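Salmonella typhimurium DB7155 bacteriophage DET7 tailspike (Bacteriophage, PDB 2V5I) probably binds and hydrolyses the O-antigen polysaccharide of its Salmonella host as the trimeric, beta-helical receptor-binding protein of the phage. Local coordinates at residues 375-386 / 402-413. Numbering follows the deposited sequence.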
loop_
_atom_site.group_PDB
_atom_site.type_symbol
_atom_site.label_atom_id
_atom_site.label_comp_id
_atom_site.label_asym_id
_atom_site.label_seq_id
_atom_site.Cartn_x
_atom_site.Cartn_y
_atom_site.Cartn_z
ATOM N N ASP A 375 -14.138 11.978 -0.008
ATOM C CA ASP A 375 -14.843 12.720 -1.091
ATOM C C ASP A 375 -15.841 11.785 -1.766
ATOM O O ASP A 375 -16.061 11.858 -3.010
ATOM C CB ASP A 375 -13.817 13.339 -2.053
ATOM C CG ASP A 375 -13.181 14.578 -1.487
ATOM O OD1 ASP A 375 -13.815 15.188 -0.613
ATOM O OD2 ASP A 375 -12.038 14.913 -1.871
ATOM N N CYS A 376 -16.543 11.000 -0.955
ATOM C CA CYS A 376 -17.602 10.171 -1.468
ATOM C C CYS A 376 -18.992 10.820 -1.272
ATOM O O CYS A 376 -19.147 11.863 -0.629
ATOM C CB CYS A 376 -17.529 8.723 -0.933
ATOM S SG CYS A 376 -16.042 7.894 -1.613
ATOM N N ASN A 377 -19.971 10.208 -1.925
ATOM C CA ASN A 377 -21.324 10.779 -2.023
ATOM C C ASN A 377 -21.367 12.207 -2.548
ATOM O O ASN A 377 -22.127 13.036 -2.068
ATOM C CB ASN A 377 -22.092 10.643 -0.724
ATOM C CG ASN A 377 -23.585 10.868 -0.926
ATOM O OD1 ASN A 377 -24.112 10.607 -2.035
ATOM N ND2 ASN A 377 -24.272 11.382 0.095
ATOM N N TYR A 378 -20.525 12.506 -3.539
ATOM C CA TYR A 378 -20.406 13.904 -3.979
ATOM C C TYR A 378 -21.678 14.370 -4.715
ATOM O O TYR A 378 -21.898 15.556 -4.803
ATOM C CB TYR A 378 -19.094 14.152 -4.749
ATOM C CG TYR A 378 -18.982 13.616 -6.153
ATOM C CD1 TYR A 378 -19.791 14.105 -7.174
ATOM C CD2 TYR A 378 -18.005 12.673 -6.500
ATOM C CE1 TYR A 378 -19.700 13.632 -8.451
ATOM C CE2 TYR A 378 -17.910 12.194 -7.782
ATOM C CZ TYR A 378 -18.733 12.685 -8.773
ATOM O OH TYR A 378 -18.642 12.242 -10.093
ATOM N N LEU A 379 -22.529 13.453 -5.187
ATOM C CA LEU A 379 -23.841 13.819 -5.762
ATOM C C LEU A 379 -24.945 13.895 -4.699
ATOM O O LEU A 379 -26.106 14.154 -5.024
ATOM C CB LEU A 379 -24.262 12.865 -6.883
ATOM C CG LEU A 379 -23.433 12.930 -8.153
ATOM C CD1 LEU A 379 -24.048 12.048 -9.241
ATOM C CD2 LEU A 379 -23.310 14.319 -8.682
ATOM N N ASN A 380 -24.614 13.705 -3.425
ATOM C CA ASN A 380 -25.587 13.964 -2.357
ATOM C C ASN A 380 -26.827 13.086 -2.403
ATOM O O ASN A 380 -27.986 13.562 -2.177
ATOM C CB ASN A 380 -25.959 15.443 -2.315
ATOM C CG ASN A 380 -26.546 15.876 -0.973
ATOM O OD1 ASN A 380 -26.361 15.211 0.055
ATOM N ND2 ASN A 380 -27.285 16.995 -0.993
ATOM N N PHE A 381 -26.624 11.808 -2.663
ATOM C CA PHE A 381 -27.662 10.801 -2.472
ATOM C C PHE A 381 -28.082 10.728 -0.996
ATOM O O PHE A 381 -27.339 11.132 -0.110
ATOM C CB PHE A 381 -27.178 9.420 -2.876
ATOM C CG PHE A 381 -26.988 9.230 -4.360
ATOM C CD1 PHE A 381 -28.028 8.782 -5.146
ATOM C CD2 PHE A 381 -25.747 9.359 -4.928
ATOM C CE1 PHE A 381 -27.833 8.554 -6.506
ATOM C CE2 PHE A 381 -25.532 9.140 -6.281
ATOM C CZ PHE A 381 -26.569 8.751 -7.067
ATOM N N ASP A 382 -29.280 10.218 -0.723
ATOM C CA ASP A 382 -29.660 9.970 0.650
ATOM C C ASP A 382 -28.982 8.690 1.167
ATOM O O ASP A 382 -29.607 7.621 1.306
ATOM C CB ASP A 382 -31.188 9.898 0.755
ATOM C CG ASP A 382 -31.667 9.948 2.188
ATOM O OD1 ASP A 382 -30.910 10.439 3.063
ATOM O OD2 ASP A 382 -32.801 9.492 2.428
ATOM N N SER A 383 -27.678 8.797 1.436
ATOM C CA SER A 383 -26.854 7.646 1.803
ATOM C C SER A 383 -25.718 8.119 2.705
ATOM O O SER A 383 -25.302 9.269 2.645
ATOM C CB SER A 383 -26.231 6.994 0.559
ATOM O OG SER A 383 -25.418 5.881 0.909
ATOM N N ASP A 384 -25.253 7.233 3.562
ATOM C CA ASP A 384 -24.053 7.491 4.294
ATOM C C ASP A 384 -22.847 7.173 3.419
ATOM O O ASP A 384 -22.959 6.359 2.515
ATOM C CB ASP A 384 -24.027 6.642 5.545
ATOM C CG ASP A 384 -25.309 6.818 6.383
ATOM O OD1 ASP A 384 -25.757 7.964 6.555
ATOM O OD2 ASP A 384 -25.882 5.801 6.818
ATOM N N GLN A 385 -21.694 7.748 3.729
ATOM C CA GLN A 385 -20.487 7.525 2.915
ATOM C C GLN A 385 -19.866 6.169 3.161
ATOM O O GLN A 385 -19.351 5.531 2.214
ATOM C CB GLN A 385 -19.491 8.637 3.137
ATOM C CG GLN A 385 -19.982 10.012 2.611
ATOM C CD GLN A 385 -19.241 11.198 3.181
ATOM O OE1 GLN A 385 -18.021 11.198 3.316
ATOM N NE2 GLN A 385 -19.985 12.237 3.496
ATOM N N ILE A 386 -19.772 5.777 4.441
ATOM C CA ILE A 386 -19.118 4.563 4.847
ATOM C C ILE A 386 -20.138 3.833 5.741
ATOM O O ILE A 386 -20.508 4.353 6.789
ATOM C CB ILE A 386 -17.830 4.898 5.645
ATOM C CG1 ILE A 386 -16.822 5.699 4.793
ATOM C CG2 ILE A 386 -17.214 3.659 6.225
ATOM C CD1 ILE A 386 -15.807 6.500 5.658
ATOM N N ILE A 402 -11.372 16.841 0.251
ATOM C CA ILE A 402 -11.339 18.308 0.052
ATOM C C ILE A 402 -12.686 18.915 -0.363
ATOM O O ILE A 402 -12.832 20.139 -0.307
ATOM C CB ILE A 402 -10.244 18.665 -0.991
ATOM C CG1 ILE A 402 -9.692 20.092 -0.792
ATOM C CG2 ILE A 402 -10.665 18.306 -2.426
ATOM C CD1 ILE A 402 -8.309 20.255 -1.431
ATOM N N LYS A 403 -13.628 18.095 -0.775
ATOM C CA LYS A 403 -14.916 18.594 -1.241
ATOM C C LYS A 403 -15.751 18.967 -0.028
ATOM O O LYS A 403 -15.626 18.371 1.057
ATOM C CB LYS A 403 -15.639 17.523 -2.078
ATOM C CG LYS A 403 -14.915 17.161 -3.391
ATOM C CD LYS A 403 -15.780 16.367 -4.391
ATOM C CE LYS A 403 -15.168 16.461 -5.799
ATOM N NZ LYS A 403 -15.957 15.810 -6.858
ATOM N N PRO A 404 -16.638 19.941 -0.209
ATOM C CA PRO A 404 -17.556 20.233 0.868
ATOM C C PRO A 404 -18.422 19.027 1.151
ATOM O O PRO A 404 -18.768 18.257 0.243
ATOM C CB PRO A 404 -18.369 21.421 0.345
ATOM C CG PRO A 404 -18.250 21.398 -1.093
ATOM C CD PRO A 404 -16.908 20.736 -1.416
ATOM N N GLN A 405 -18.819 18.870 2.408
ATOM C CA GLN A 405 -19.617 17.689 2.769
ATOM C C GLN A 405 -20.984 17.729 2.131
ATOM O O GLN A 405 -21.611 18.779 2.072
ATOM C CB GLN A 405 -19.764 17.595 4.290
ATOM C CG GLN A 405 -18.499 17.208 5.023
ATOM C CD GLN A 405 -18.153 15.743 4.881
ATOM O OE1 GLN A 405 -19.022 14.897 4.643
ATOM N NE2 GLN A 405 -16.870 15.434 4.976
ATOM N N PRO A 406 -21.482 16.580 1.682
ATOM C CA PRO A 406 -22.870 16.559 1.219
ATOM C C PRO A 406 -23.834 16.811 2.376
ATOM O O PRO A 406 -23.549 16.409 3.505
ATOM C CB PRO A 406 -23.072 15.125 0.705
ATOM C CG PRO A 406 -21.972 14.337 1.228
ATOM C CD PRO A 406 -20.836 15.267 1.598
ATOM N N SER A 407 -24.959 17.456 2.078
ATOM C CA SER A 407 -25.927 17.759 3.115
ATOM C C SER A 407 -26.623 16.508 3.651
ATOM O O SER A 407 -26.980 16.473 4.834
ATOM C CB SER A 407 -26.937 18.810 2.648
ATOM O OG SER A 407 -27.817 18.296 1.688
ATOM N N ASN A 408 -26.809 15.486 2.833
ATOM C CA ASN A 408 -27.440 14.250 3.275
ATOM C C ASN A 408 -26.456 13.272 3.858
ATOM O O ASN A 408 -25.296 13.206 3.405
ATOM C CB ASN A 408 -28.149 13.543 2.121
ATOM C CG ASN A 408 -29.271 14.359 1.551
ATOM O OD1 ASN A 408 -30.044 14.945 2.300
ATOM N ND2 ASN A 408 -29.378 14.407 0.224
ATOM N N GLY A 409 -26.923 12.508 4.849
ATOM C CA GLY A 409 -26.210 11.336 5.319
ATOM C C GLY A 409 -25.113 11.587 6.320
ATOM O O GLY A 409 -24.690 12.739 6.545
ATOM N N LEU A 410 -24.628 10.496 6.879
ATOM C CA LEU A 410 -23.479 10.509 7.760
ATOM C C LEU A 410 -22.185 10.244 6.966
ATOM O O LEU A 410 -22.217 9.659 5.885
ATOM C CB LEU A 410 -23.606 9.421 8.820
ATOM C CG LEU A 410 -24.846 9.507 9.725
ATOM C CD1 LEU A 410 -25.054 8.222 10.509
ATOM C CD2 LEU A 410 -24.615 10.667 10.646
ATOM N N VAL A 411 -21.064 10.549 7.571
ATOM C CA VAL A 411 -19.781 10.145 7.001
ATOM C C VAL A 411 -19.608 8.650 7.292
ATOM O O VAL A 411 -19.298 7.881 6.390
ATOM C CB VAL A 411 -18.625 10.957 7.547
ATOM C CG1 VAL A 411 -17.266 10.425 7.043
ATOM C CG2 VAL A 411 -18.778 12.389 7.153
ATOM N N ILE A 412 -19.766 8.258 8.571
ATOM C CA ILE A 412 -19.650 6.875 8.988
ATOM C C ILE A 412 -20.915 6.445 9.721
ATOM O O ILE A 412 -21.344 7.121 10.641
ATOM C CB ILE A 412 -18.468 6.678 9.983
ATOM C CG1 ILE A 412 -17.160 6.899 9.251
ATOM C CG2 ILE A 412 -18.479 5.235 10.593
ATOM C CD1 ILE A 412 -15.955 7.071 10.164
ATOM N N SER A 413 -21.448 5.296 9.316
ATOM C CA SER A 413 -22.518 4.601 10.030
ATOM C C SER A 413 -22.094 3.149 10.230
ATOM O O SER A 413 -22.198 2.289 9.331
ATOM C CB SER A 413 -23.775 4.678 9.192
ATOM O OG SER A 413 -24.835 3.911 9.757
HETATM O O HOH W 1 -16.360 15.486 0.977
HETATM O O HOH W 2 -23.218 11.459 2.899
HETATM O O HOH W 3 -16.035 12.712 4.409
#
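Asn380 and Asn408 join two loops on successive rungs of the right-handed parallel beta-helix of this P22-like tailspike, the loops leading into strands 386-388 and 412-414. With CG of Asn380 anti to its backbone nitrogen (chi1 -159°), the amide reaches across to Ser407 and Asn408. OD1 of Asn380 takes the backbone N of Asn408 on a lone pair (2.8 Å), while ND2 of Asn380 donates to OG of Ser407 at 3.0 Å. In return, ND2 of Asn408 reaches O of Asn380, coming from above that carbonyl's plane. The Pro406 ring packs on Asn377, its CG 3.5 Å from O of Asn377. Between the two loops, the Gln385 and Gln405 amides are nearly coplanar: NE2 of Gln385 bonds to OE1 of Gln405, and a water links the remaining ends, OE1 of Gln385 and NE2 of Gln405.

At the other end, the buried Asp375 carboxylate receives the backbone N of Ile402 on the syn lone pair of OD2, while N of Lys403 meets OD1 from above the carboxylate plane; OD2 also bonds Tyr345 of a second subunit, tying the rung to the trimer. The extended Lys403 chain places NZ over one face of the Tyr378 ring, toward its rim, a cation-pi contact 4.0 Å from the centroid; the same NZ forms a salt bridge with Asp353. Nearer the strands, OD1 of Asp384 accepts N of Leu410 on its anti side, tilted from the carboxylate plane, 2.8 Å away and with an N-H...O angle of 172°.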